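Local coordinates for protein 16.4 kDa salivary peptide (Culex quinquefasciatus, PDB 7KC8) that is of unknown function but adopts a beta-trefoil fold of the ricin type and may bind sugars, as a secreted salivary protein of a mosquito, at residues Val13-His18 / Leu107-Ser112; Thr82-Trp87 / Val101-Cys106; Val3-Val8 / Trp41-Ser46. All blocks are in the same frame, centred on the assembly; numbering follows the deposited sequence.

Interaction 1: Val13-His18 / Leu107-Ser112; sequences VNNAKH and LVISGS
Ile109 reaches across to the turn before strand 17-21 and lays its terminal methyl on Lys17. CD1 lies 3.4 Å from Lys17 O and 3.8 Å from Lys17 CB. With CG1 anti to its carbonyl carbon (chi1 -63°) and CD1 extended beyond it (chi2 -174°), the long branch takes Lys17, while the short branch, CG2, meets both residues, 3.5 Å from Asn15 ND2 and 4.0 Å from Lys17 CB. The Asn15 amide thus meets Ile109 twice, its ND2 against CG2 and also on the backbone carbonyl. That bond, Asn15 ND2 to Ile109 O, is short at 2.6 Å but strongly bent, 126° at the hydrogen, and counts as weak. Lys17 offers mainly its CB and its carbonyl here. Its chain bends at CB-CG and carries the ammonium away from Ile109 to a salt bridge with Asp36, with a long, weak ion pair to Asp113. On the other side, the turn after Ile109 is tied to itself: Ser110 OG and Ser112 OG are hydrogen-bonded at 3.1 Å, and both hydroxyls also bond to His114. Ala16, with positive phi, and Lys17 together face Phe12, a G1 beta bulge that closes the hairpin of strands 8-12 and 17-21. Phe12 also touches Ile109, so the isoleucine lies over part of that hairpin's end. Strand 105-109 reaches the contact from its own antiparallel neighbours, with backbone bonds from Leu107 to Ile98 of strand 95-100 and from Val108 to Val116 of strand 115-118, while His18, in strand 17-21, bonds through its backbone to Gly35 of strand 29-35.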
ATOM      1  N   VAL A  13     -10.338  -0.469   6.622  1.00 35.11           N
ATOM      2  CA  VAL A  13     -11.493  -0.782   7.504  1.00 32.76           C
ATOM      3  C   VAL A  13     -12.570   0.295   7.449  1.00 32.29           C
ATOM      4  O   VAL A  13     -13.714  -0.048   7.227  1.00 35.58           O
ATOM      5  CB  VAL A  13     -11.012  -0.990   8.948  1.00 35.13           C
ATOM      6  CG1 VAL A  13     -12.153  -0.992   9.934  1.00 33.12           C
ATOM      7  CG2 VAL A  13     -10.209  -2.260   9.085  1.00 35.06           C
ATOM      8  N   ASN A  14     -12.205   1.546   7.622  1.00 27.11           N
ATOM      9  CA  ASN A  14     -13.225   2.580   7.773  1.00 35.11           C
ATOM     10  C   ASN A  14     -14.041   2.785   6.506  1.00 37.66           C
ATOM     11  O   ASN A  14     -15.184   3.243   6.603  1.00 42.73           O
ATOM     12  CB  ASN A  14     -12.595   3.916   8.183  1.00 29.77           C
ATOM     13  CG  ASN A  14     -11.830   3.840   9.500  1.00 32.23           C
ATOM     14  OD1 ASN A  14     -12.016   2.918  10.299  1.00 40.61           O
ATOM     15  ND2 ASN A  14     -10.959   4.817   9.728  1.00 34.17           N
ATOM     16  N   ASN A  15     -13.485   2.438   5.335  1.00 37.67           N
ATOM     17  CA  ASN A  15     -14.082   2.656   4.019  1.00 42.22           C
ATOM     18  C   ASN A  15     -14.570   1.394   3.332  1.00 36.67           C
ATOM     19  O   ASN A  15     -15.308   1.503   2.353  1.00 32.20           O
ATOM     20  CB  ASN A  15     -13.065   3.284   3.051  1.00 40.03           C
ATOM     21  CG  ASN A  15     -12.530   4.584   3.529  1.00 45.14           C
ATOM     22  OD1 ASN A  15     -13.031   5.154   4.502  1.00 67.08           O
ATOM     23  ND2 ASN A  15     -11.523   5.096   2.836  1.00 36.79           N
ATOM     24  N   ALA A  16     -14.097   0.223   3.756  1.00 32.10           N
ATOM     25  CA  ALA A  16     -14.312  -1.033   3.047  1.00 33.33           C
ATOM     26  C   ALA A  16     -13.726  -1.003   1.636  1.00 38.28           C
ATOM     27  O   ALA A  16     -14.228  -1.675   0.727  1.00 43.98           O
ATOM     28  CB  ALA A  16     -15.796  -1.399   3.010  1.00 39.61           C
ATOM     29  N   LYS A  17     -12.652  -0.243   1.436  1.00 34.96           N
ATOM     30  CA  LYS A  17     -12.029  -0.087   0.126  1.00 35.09           C
ATOM     31  C   LYS A  17     -10.709  -0.843   0.068  1.00 33.03           C
ATOM     32  O   LYS A  17      -9.865  -0.698   0.962  1.00 37.80           O
ATOM     33  CB  LYS A  17     -11.794   1.390  -0.198  1.00 31.67           C
ATOM     34  CG  LYS A  17     -13.063   2.196  -0.431  1.00 39.71           C
ATOM     35  CD  LYS A  17     -13.824   1.735  -1.681  1.00 34.92           C
ATOM     36  CE  LYS A  17     -14.911   2.738  -2.055  1.00 32.78           C
ATOM     37  NZ  LYS A  17     -15.384   2.549  -3.452  1.00 39.46           N
ATOM     38  N   HIS A  18     -10.530  -1.582  -1.010  1.00 30.94           N
ATOM     39  CA  HIS A  18      -9.240  -2.245  -1.271  1.00 25.75           C
ATOM     40  C   HIS A  18      -8.404  -1.309  -2.135  1.00 26.91           C
ATOM     41  O   HIS A  18      -8.943  -0.447  -2.757  1.00 29.38           O
ATOM     42  CB  HIS A  18      -9.427  -3.537  -2.042  1.00 26.19           C
ATOM     43  CG  HIS A  18     -10.128  -4.615  -1.307  1.00 30.95           C
ATOM     44  ND1 HIS A  18      -9.503  -5.737  -0.906  1.00 33.12           N
ATOM     45  CD2 HIS A  18     -11.407  -4.760  -0.948  1.00 24.41           C
ATOM     46  CE1 HIS A  18     -10.359  -6.514  -0.311  1.00 27.77           C
ATOM     47  NE2 HIS A  18     -11.510  -5.941  -0.323  1.00 25.69           N
ATOM     48  N   LEU A 107      -0.491   5.181   5.837  1.00 21.02           N
ATOM     49  CA  LEU A 107      -1.187   4.859   4.591  1.00 22.53           C
ATOM     50  C   LEU A 107      -2.681   4.816   4.913  1.00 26.12           C
ATOM     51  O   LEU A 107      -3.077   4.265   5.934  1.00 28.29           O
ATOM     52  CB  LEU A 107      -0.696   3.547   4.009  1.00 22.72           C
ATOM     53  CG  LEU A 107      -1.331   3.254   2.666  1.00 24.33           C
ATOM     54  CD1 LEU A 107      -0.748   4.150   1.598  1.00 17.74           C
ATOM     55  CD2 LEU A 107      -1.162   1.797   2.324  1.00 26.63           C
ATOM     56  N   VAL A 108      -3.464   5.354   4.005  1.00 23.10           N
ATOM     57  CA  VAL A 108      -4.911   5.518   4.220  1.00 26.96           C
ATOM     58  C   VAL A 108      -5.611   5.591   2.862  1.00 30.10           C
ATOM     59  O   VAL A 108      -4.969   5.887   1.884  1.00 25.40           O
ATOM     60  CB  VAL A 108      -5.036   6.840   4.989  1.00 27.68           C
ATOM     61  CG1 VAL A 108      -5.793   7.923   4.258  1.00 22.35           C
ATOM     62  CG2 VAL A 108      -5.425   6.680   6.437  1.00 30.33           C
ATOM     63  N   ILE A 109      -6.882   5.220   2.831  1.00 30.51           N
ATOM     64  CA  ILE A 109      -7.733   5.470   1.640  1.00 25.98           C
ATOM     65  C   ILE A 109      -8.671   6.602   2.056  1.00 27.64           C
ATOM     66  O   ILE A 109      -9.348   6.457   3.031  1.00 29.49           O
ATOM     67  CB  ILE A 109      -8.444   4.213   1.139  1.00 25.50           C
ATOM     68  CG1 ILE A 109      -7.446   3.165   0.670  1.00 20.71           C
ATOM     69  CG2 ILE A 109      -9.418   4.577   0.044  1.00 33.34           C
ATOM     70  CD1 ILE A 109      -8.078   1.985   0.036  1.00 26.11           C
ATOM     71  N   SER A 110      -8.682   7.695   1.315  1.00 26.88           N
ATOM     72  CA  SER A 110      -9.441   8.880   1.689  1.00 26.32           C
ATOM     73  C   SER A 110     -10.929   8.705   1.400  1.00 29.46           C
ATOM     74  O   SER A 110     -11.365   7.748   0.750  1.00 35.73           O
ATOM     75  CB  SER A 110      -8.932  10.111   0.945  1.00 31.82           C
ATOM     76  OG  SER A 110      -9.606  10.239  -0.297  1.00 38.10           O
ATOM     77  N   GLY A 111     -11.713   9.664   1.898  1.00 28.65           N
ATOM     78  CA  GLY A 111     -13.146   9.662   1.645  1.00 33.74           C
ATOM     79  C   GLY A 111     -13.494   9.717   0.170  1.00 37.65           C
ATOM     80  O   GLY A 111     -14.502   9.143  -0.252  1.00 37.20           O
ATOM     81  N   SER A 112     -12.662  10.381  -0.635  1.00 34.69           N
ATOM     82  CA  SER A 112     -12.835  10.438  -2.082  1.00 35.93           C
ATOM     83  C   SER A 112     -12.067   9.332  -2.832  1.00 40.38           C
ATOM     84  O   SER A 112     -11.825   9.474  -4.040  1.00 35.59           O
ATOM     85  CB  SER A 112     -12.405  11.811  -2.598  1.00 32.61           C
ATOM     86  OG  SER A 112     -11.042  12.062  -2.277  1.00 39.78           O
TER

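Interaction 2: Thr82-Trp87 / Val101-Cys106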
ATOM      1  N   THR A  82      13.499   4.582  -6.182  1.00 41.07           N
ATOM      2  CA  THR A  82      12.868   5.425  -5.190  1.00 35.59           C
ATOM      3  C   THR A  82      13.397   5.069  -3.817  1.00 28.55           C
ATOM      4  O   THR A  82      13.870   3.956  -3.572  1.00 33.09           O
ATOM      5  CB  THR A  82      11.344   5.294  -5.199  1.00 35.33           C
ATOM      6  OG1 THR A  82      10.801   6.149  -4.187  1.00 29.57           O
ATOM      7  CG2 THR A  82      10.940   3.850  -4.917  1.00 31.65           C
ATOM      8  N   ASP A  83      13.286   6.045  -2.928  1.00 31.44           N
ATOM      9  CA  ASP A  83      13.663   5.951  -1.531  1.00 36.12           C
ATOM     10  C   ASP A  83      12.457   5.779  -0.612  1.00 31.89           C
ATOM     11  O   ASP A  83      12.633   5.600   0.599  1.00 31.23           O
ATOM     12  CB  ASP A  83      14.432   7.218  -1.131  1.00 33.43           C
ATOM     13  CG  ASP A  83      15.395   6.966  -0.009  1.00 54.28           C
ATOM     14  OD1 ASP A  83      15.447   5.792   0.436  1.00 51.22           O
ATOM     15  OD2 ASP A  83      16.098   7.918   0.422  1.00 56.10           O
ATOM     16  N   ALA A  84      11.239   5.853  -1.153  1.00 27.58           N
ATOM     17  CA  ALA A  84      10.020   5.965  -0.354  1.00 31.55           C
ATOM     18  C   ALA A  84       9.119   4.755  -0.555  1.00 22.31           C
ATOM     19  O   ALA A  84       7.891   4.877  -0.577  1.00 25.66           O
ATOM     20  CB  ALA A  84       9.273   7.261  -0.686  1.00 25.23           C
ATOM     21  N   ASN A  85       9.729   3.583  -0.719  1.00 24.04           N
ATOM     22  CA  ASN A  85       9.024   2.352  -1.034  1.00 24.37           C
ATOM     23  C   ASN A  85       9.099   1.338   0.101  1.00 27.13           C
ATOM     24  O   ASN A  85       8.816   0.152  -0.116  1.00 23.71           O
ATOM     25  CB  ASN A  85       9.588   1.745  -2.316  1.00 24.91           C
ATOM     26  CG  ASN A  85      11.065   1.394  -2.195  1.00 31.56           C
ATOM     27  OD1 ASN A  85      11.699   1.619  -1.152  1.00 30.92           O
ATOM     28  ND2 ASN A  85      11.616   0.824  -3.254  1.00 27.84           N
ATOM     29  N   VAL A  86       9.496   1.775   1.293  1.00 24.24           N
ATOM     30  CA  VAL A  86       9.623   0.917   2.468  1.00 25.09           C
ATOM     31  C   VAL A  86       8.509   1.292   3.429  1.00 29.47           C
ATOM     32  O   VAL A  86       8.277   2.480   3.671  1.00 25.93           O
ATOM     33  CB  VAL A  86      11.000   1.070   3.135  1.00 24.07           C
ATOM     34  CG1 VAL A  86      11.018   0.366   4.484  1.00 27.23           C
ATOM     35  CG2 VAL A  86      12.113   0.534   2.218  1.00 20.18           C
ATOM     36  N   TRP A  87       7.822   0.286   3.973  1.00 27.20           N
ATOM     37  CA  TRP A  87       6.596   0.498   4.733  1.00 24.66           C
ATOM     38  C   TRP A  87       6.670  -0.202   6.077  1.00 29.41           C
ATOM     39  O   TRP A  87       7.040  -1.381   6.154  1.00 24.58           O
ATOM     40  CB  TRP A  87       5.383  -0.019   3.970  1.00 25.36           C
ATOM     41  CG  TRP A  87       5.200   0.657   2.682  1.00 26.13           C
ATOM     42  CD1 TRP A  87       5.736   0.289   1.476  1.00 22.44           C
ATOM     43  CD2 TRP A  87       4.443   1.851   2.448  1.00 21.99           C
ATOM     44  NE1 TRP A  87       5.343   1.181   0.501  1.00 26.98           N
ATOM     45  CE2 TRP A  87       4.554   2.149   1.070  1.00 21.23           C
ATOM     46  CE3 TRP A  87       3.677   2.692   3.268  1.00 20.65           C
ATOM     47  CZ2 TRP A  87       3.915   3.247   0.489  1.00 19.86           C
ATOM     48  CZ3 TRP A  87       3.046   3.795   2.692  1.00 17.73           C
ATOM     49  CH2 TRP A  87       3.175   4.064   1.318  1.00 24.23           C
ATOM     50  N   VAL A 101       7.984   4.717   5.886  1.00 20.37           N
ATOM     51  CA  VAL A 101       9.131   4.968   6.762  1.00 23.09           C
ATOM     52  C   VAL A 101       9.777   6.324   6.452  1.00 22.44           C
ATOM     53  O   VAL A 101      10.039   7.115   7.360  1.00 29.22           O
ATOM     54  CB  VAL A 101      10.144   3.811   6.665  1.00 29.68           C
ATOM     55  CG1 VAL A 101      11.449   4.148   7.437  1.00 25.69           C
ATOM     56  CG2 VAL A 101       9.502   2.499   7.153  1.00 22.93           C
ATOM     57  N   LYS A 102      10.024   6.623   5.172  1.00 26.62           N
ATOM     58  CA  LYS A 102      10.765   7.839   4.820  1.00 26.51           C
ATOM     59  C   LYS A 102      10.098   9.101   5.359  1.00 28.56           C
ATOM     60  O   LYS A 102      10.779  10.007   5.856  1.00 26.35           O
ATOM     61  CB  LYS A 102      10.923   7.972   3.303  1.00 23.22           C
ATOM     62  CG  LYS A 102      11.857   9.123   2.938  1.00 23.48           C
ATOM     63  CD  LYS A 102      11.885   9.446   1.458  1.00 34.63           C
ATOM     64  CE  LYS A 102      13.125  10.294   1.120  1.00 35.26           C
ATOM     65  NZ  LYS A 102      12.965  10.965  -0.193  1.00 39.36           N
ATOM     66  N   TYR A 103       8.775   9.190   5.246  1.00 23.28           N
ATOM     67  CA  TYR A 103       8.038  10.381   5.625  1.00 27.14           C
ATOM     68  C   TYR A 103       7.239  10.241   6.916  1.00 27.01           C
ATOM     69  O   TYR A 103       6.637  11.225   7.353  1.00 25.44           O
ATOM     70  CB  TYR A 103       7.080  10.779   4.495  1.00 28.47           C
ATOM     71  CG  TYR A 103       7.786  11.072   3.192  1.00 27.15           C
ATOM     72  CD1 TYR A 103       8.638  12.154   3.078  1.00 26.63           C
ATOM     73  CD2 TYR A 103       7.591  10.268   2.074  1.00 27.22           C
ATOM     74  CE1 TYR A 103       9.284  12.433   1.888  1.00 32.70           C
ATOM     75  CE2 TYR A 103       8.223  10.542   0.885  1.00 24.81           C
ATOM     76  CZ  TYR A 103       9.076  11.623   0.802  1.00 28.47           C
ATOM     77  OH  TYR A 103       9.727  11.896  -0.372  1.00 36.36           O
ATOM     78  N   GLN A 104       7.191   9.053   7.521  1.00 27.71           N
ATOM     79  CA  GLN A 104       6.461   8.836   8.769  1.00 22.11           C
ATOM     80  C   GLN A 104       5.018   9.333   8.665  1.00 24.37           C
ATOM     81  O   GLN A 104       4.545  10.135   9.473  1.00 26.50           O
ATOM     82  CB  GLN A 104       7.192   9.498   9.941  1.00 24.01           C
ATOM     83  CG  GLN A 104       8.515   8.844  10.308  1.00 27.02           C
ATOM     84  N   GLU A 105       4.318   8.839   7.661  1.00 29.62           N
ATOM     85  CA  GLU A 105       2.906   9.201   7.402  1.00 26.25           C
ATOM     86  C   GLU A 105       2.127   7.907   7.238  1.00 21.74           C
ATOM     87  O   GLU A 105       2.653   6.995   6.680  1.00 21.43           O
ATOM     88  CB  GLU A 105       2.768  10.034   6.137  1.00 21.23           C
ATOM     89  CG  GLU A 105       2.719  11.511   6.359  1.00 26.41           C
ATOM     90  CD  GLU A 105       3.168  12.295   5.148  1.00 29.46           C
ATOM     91  OE1 GLU A 105       3.978  13.186   5.302  1.00 24.75           O
ATOM     92  OE2 GLU A 105       2.699  11.986   4.069  1.00 27.72           O
ATOM     93  N   CYS A 106       0.885   7.904   7.681  1.00 26.47           N
ATOM     94  CA  CYS A 106       0.050   6.686   7.646  1.00 24.58           C
ATOM     95  C   CYS A 106      -0.517   6.431   6.258  1.00 26.69           C
ATOM     96  O   CYS A 106      -0.936   7.361   5.614  1.00 23.53           O
ATOM     97  CB  CYS A 106      -1.111   6.796   8.621  1.00 22.62           C
ATOM     98  SG  CYS A 106      -0.613   7.452  10.225  1.00 29.02           S
TER
HETATM   99  O   HOH W   1       9.845   4.702   2.720  0.58 19.24           O
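The turn of the hairpin formed by strands 95-100 and 105-109 lies against the loop that leads into strand 87-92, with Val101, Lys102 and Tyr103 meeting Asp83, Ala84 and Val86. Its one direct backbone bond runs from Val101 N to Val86 O, 3.2 Å long and almost straight at 174°, although the donor is tilted 27° from the carbonyl plane. A water adds a bridge, accepting from both segments, from Val86 N at 3.3 Å and from Lys102 N at 3.1 Å. Beside the direct bond the two valines touch through one methyl each, Val86 CG1 to Val101 CG2 at 3.7 Å. The turn ends in a G1 beta bulge, where Gln104 and Glu105 both face Asn100, and the opposing loop carries an ST turn in which Thr82 OG1 accepts from Ala84 N. Further out, Ala84 CB meets Tyr103 CE2 at 3.8 Å. Lys102 leaves its backbone with CG anti to N (chi1 -172°) and stays extended to NZ, which carries its CD past the Ala84 methyl and over one face of the Tyr103 ring, 3.6 Å above the plane toward the rim. Its NZ makes a weak bond to Tyr103 OH. The Asp83 side chain crosses this lysine at about a right angle, and its OD2 stays 4.4 Å from Lys102 NZ, which is beyond a salt bridge. Arg72 makes a cation-pi contact with the Tyr103 ring and a salt bridge to Glu105, while Asn100 ND2 holds Ala84 O.

Interaction 3: Val3-Val8 / Trp41-Ser46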
ATOM      1  N   VAL A   3       2.865  -9.560  11.079  1.00 44.28           N
ATOM      2  CA  VAL A   3       2.299  -9.210   9.772  1.00 41.28           C
ATOM      3  C   VAL A   3       2.438 -10.402   8.837  1.00 36.25           C
ATOM      4  O   VAL A   3       3.504 -11.036   8.804  1.00 31.92           O
ATOM      5  CB  VAL A   3       2.997  -7.972   9.199  1.00 40.66           C
ATOM      6  N   PRO A   4       1.408 -10.758   8.080  1.00 42.21           N
ATOM      7  CA  PRO A   4       1.563 -11.843   7.104  1.00 44.51           C
ATOM      8  C   PRO A   4       2.407 -11.391   5.926  1.00 34.95           C
ATOM      9  O   PRO A   4       2.268 -10.270   5.438  1.00 40.61           O
ATOM     10  CB  PRO A   4       0.120 -12.149   6.680  1.00 38.76           C
ATOM     11  CG  PRO A   4      -0.608 -10.882   6.898  1.00 42.70           C
ATOM     12  CD  PRO A   4       0.043 -10.200   8.082  1.00 43.41           C
ATOM     13  N   THR A   5       3.303 -12.257   5.483  1.00 31.02           N
ATOM     14  CA  THR A   5       4.035 -12.008   4.251  1.00 28.55           C
ATOM     15  C   THR A   5       3.458 -12.878   3.150  1.00 33.42           C
ATOM     16  O   THR A   5       2.731 -13.836   3.409  1.00 35.95           O
ATOM     17  CB  THR A   5       5.530 -12.287   4.411  1.00 25.55           C
ATOM     18  OG1 THR A   5       5.733 -13.669   4.739  1.00 29.20           O
ATOM     19  CG2 THR A   5       6.132 -11.388   5.494  1.00 32.49           C
ATOM     20  N   GLY A   6       3.777 -12.524   1.912  1.00 30.27           N
ATOM     21  CA  GLY A   6       3.177 -13.228   0.797  1.00 33.16           C
ATOM     22  C   GLY A   6       1.939 -12.538   0.265  1.00 34.41           C
ATOM     23  O   GLY A   6       1.805 -11.314   0.382  1.00 34.47           O
ATOM     24  N   CYS A   7       1.021 -13.315  -0.307  1.00 33.37           N
ATOM     25  CA  CYS A   7      -0.142 -12.756  -0.983  1.00 36.71           C
ATOM     26  C   CYS A   7      -1.217 -12.363   0.012  1.00 36.71           C
ATOM     27  O   CYS A   7      -1.646 -13.180   0.837  1.00 33.81           O
ATOM     28  CB  CYS A   7      -0.723 -13.751  -1.981  1.00 36.12           C
ATOM     29  SG  CYS A   7       0.309 -13.972  -3.406  1.00 47.41           S
ATOM     30  N   VAL A   8      -1.675 -11.117  -0.094  1.00 29.48           N
ATOM     31  CA  VAL A   8      -2.684 -10.571   0.797  1.00 33.20           C
ATOM     32  C   VAL A   8      -3.661  -9.737  -0.019  1.00 30.63           C
ATOM     33  O   VAL A   8      -3.420  -9.410  -1.182  1.00 28.71           O
ATOM     34  CB  VAL A   8      -2.056  -9.712   1.910  1.00 32.91           C
ATOM     35  CG1 VAL A   8      -1.067 -10.536   2.736  1.00 27.86           C
ATOM     36  CG2 VAL A   8      -1.360  -8.519   1.290  1.00 29.53           C
ATOM     37  N   TRP A  41      -2.068  -8.335  -3.441  1.00 33.23           N
ATOM     38  CA  TRP A  41      -0.793  -7.662  -3.240  1.00 29.99           C
ATOM     39  C   TRP A  41       0.164  -8.596  -2.521  1.00 25.84           C
ATOM     40  O   TRP A  41      -0.246  -9.579  -1.905  1.00 32.38           O
ATOM     41  CB  TRP A  41      -0.955  -6.386  -2.417  1.00 28.88           C
ATOM     42  CG  TRP A  41      -1.751  -5.347  -3.093  1.00 29.98           C
ATOM     43  CD1 TRP A  41      -3.120  -5.245  -3.127  1.00 30.73           C
ATOM     44  CD2 TRP A  41      -1.248  -4.244  -3.842  1.00 23.29           C
ATOM     45  NE1 TRP A  41      -3.490  -4.147  -3.856  1.00 26.59           N
ATOM     46  CE2 TRP A  41      -2.361  -3.512  -4.306  1.00 24.75           C
ATOM     47  CE3 TRP A  41       0.037  -3.806  -4.173  1.00 26.18           C
ATOM     48  CZ2 TRP A  41      -2.228  -2.373  -5.089  1.00 23.36           C
ATOM     49  CZ3 TRP A  41       0.168  -2.655  -4.946  1.00 28.49           C
ATOM     50  CH2 TRP A  41      -0.960  -1.951  -5.388  1.00 26.28           C
ATOM     51  N   VAL A  42       1.449  -8.270  -2.567  1.00 27.59           N
ATOM     52  CA  VAL A  42       2.458  -9.072  -1.889  1.00 27.12           C
ATOM     53  C   VAL A  42       3.199  -8.216  -0.873  1.00 27.72           C
ATOM     54  O   VAL A  42       3.702  -7.137  -1.203  1.00 27.98           O
ATOM     55  CB  VAL A  42       3.432  -9.715  -2.886  1.00 25.63           C
ATOM     56  CG1 VAL A  42       4.455 -10.568  -2.133  1.00 27.74           C
ATOM     57  CG2 VAL A  42       2.664 -10.549  -3.877  1.00 28.85           C
ATOM     58  N   ILE A  43       3.267  -8.702   0.354  1.00 27.26           N
ATOM     59  CA  ILE A  43       4.064  -8.092   1.408  1.00 31.72           C
ATOM     60  C   ILE A  43       5.376  -8.861   1.507  1.00 28.25           C
ATOM     61  O   ILE A  43       5.374 -10.075   1.744  1.00 30.37           O
ATOM     62  CB  ILE A  43       3.315  -8.107   2.750  1.00 29.37           C
ATOM     63  CG1 ILE A  43       2.094  -7.184   2.703  1.00 24.08           C
ATOM     64  CG2 ILE A  43       4.268  -7.739   3.890  1.00 24.12           C
ATOM     65  CD1 ILE A  43       1.168  -7.314   3.901  1.00 23.21           C
ATOM     66  N   GLU A  44       6.495  -8.166   1.330  1.00 31.37           N
ATOM     67  CA  GLU A  44       7.827  -8.750   1.446  1.00 30.44           C
ATOM     68  C   GLU A  44       8.558  -8.100   2.611  1.00 35.31           C
ATOM     69  O   GLU A  44       8.482  -6.883   2.790  1.00 35.21           O
ATOM     70  CB  GLU A  44       8.638  -8.555   0.171  1.00 26.49           C
ATOM     71  CG  GLU A  44       7.961  -9.076  -1.087  1.00 29.83           C
ATOM     72  CD  GLU A  44       8.710  -8.691  -2.357  1.00 30.97           C
ATOM     73  OE1 GLU A  44       9.742  -7.995  -2.254  1.00 29.83           O
ATOM     74  OE2 GLU A  44       8.267  -9.081  -3.458  1.00 34.94           O
ATOM     75  N   LYS A  45       9.245  -8.911   3.418  1.00 35.47           N
ATOM     76  CA  LYS A  45      10.065  -8.355   4.484  1.00 36.76           C
ATOM     77  C   LYS A  45      11.218  -7.582   3.872  1.00 32.34           C
ATOM     78  O   LYS A  45      11.757  -7.966   2.834  1.00 34.03           O
ATOM     79  CB  LYS A  45      10.600  -9.451   5.419  1.00 35.92           C
ATOM     80  CG  LYS A  45       9.670  -9.773   6.596  1.00 43.11           C
ATOM     81  CD  LYS A  45      10.426 -10.299   7.827  1.00 43.96           C
ATOM     82  CE  LYS A  45      11.123  -9.159   8.572  1.00 41.57           C
ATOM     83  NZ  LYS A  45      12.227  -9.621   9.468  1.00 43.83           N
ATOM     84  N   SER A  46      11.511  -6.416   4.454  1.00 37.32           N
ATOM     85  CA  SER A  46      12.661  -5.569   4.039  1.00 35.73           C
ATOM     86  C   SER A  46      13.311  -5.024   5.313  1.00 33.50           C
ATOM     87  O   SER A  46      12.902  -3.973   5.780  1.00 25.89           O
ATOM     88  CB  SER A  46      12.266  -4.466   3.109  1.00 32.71           C
ATOM     89  OG  SER A  46      13.415  -3.863   2.544  1.00 40.91           O
TER
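Val8 and Ile43 stand on the same face of the antiparallel ladder, their side chains crossing at about a right angle, with Val8 CG2 3.8 Å from Ile43 CD1. In Val8, chi1 of -59° puts CG1 anti to the carbonyl carbon and leaves CG2 between the backbone N and that carbon, close to Ile43 CD1 and Trp41 O. Ile43 CD1 continues to Pro4 O, 3.5 Å away, and Ile130 of strand 128-132 packs on Pro4, Val8 and Ile43 alike. On the opposite face Cys7 SG and Val42 CG2 lie side by side at 4.2 Å; that sulfur belongs to the disulfide with Cys136. Trp41 leaves the pair, its ring turned away and its NE1 bonded to Ile19 O. Between the faces runs the backbone: Gly6 and Ile43 exchange bonds of 2.9 Å (Gly6 N to Ile43 O) and 3.0 Å (Ile43 N to Gly6 O). Val8 and Trp41 exchange two more, Val8 N to Trp41 O and the nearly straight Trp41 N to Val8 O, both 2.8 Å. Gly6 takes backbone angles (phi 95°, psi -152°) common only for glycine, and the chain turns a corner at Cys7. This short lead-in to strand 8-12 pairs antiparallel with strand 40-46, within the beta-trefoil fold.

All three contacts are partly buried, but to different degrees: most touching residues of interaction 3 are buried (five of nine), while interaction 2 is the most exposed (three of seven exposed, two buried). Interaction 3 is regular strand pairing, with paired backbone bonds and apolar side chains on both faces, and it buries the most surface. Interactions 1 and 2 join turns and loops: the first has one weak hydrogen bond from an asparagine amide beside an isoleucine, the second a straight backbone bond, a bridging water and exposed charged side chains. These two share strand 105-109 and touch where Leu107 CD1 meets Trp87 CH2, 3.9 Å apart. Interaction 3 touches neither.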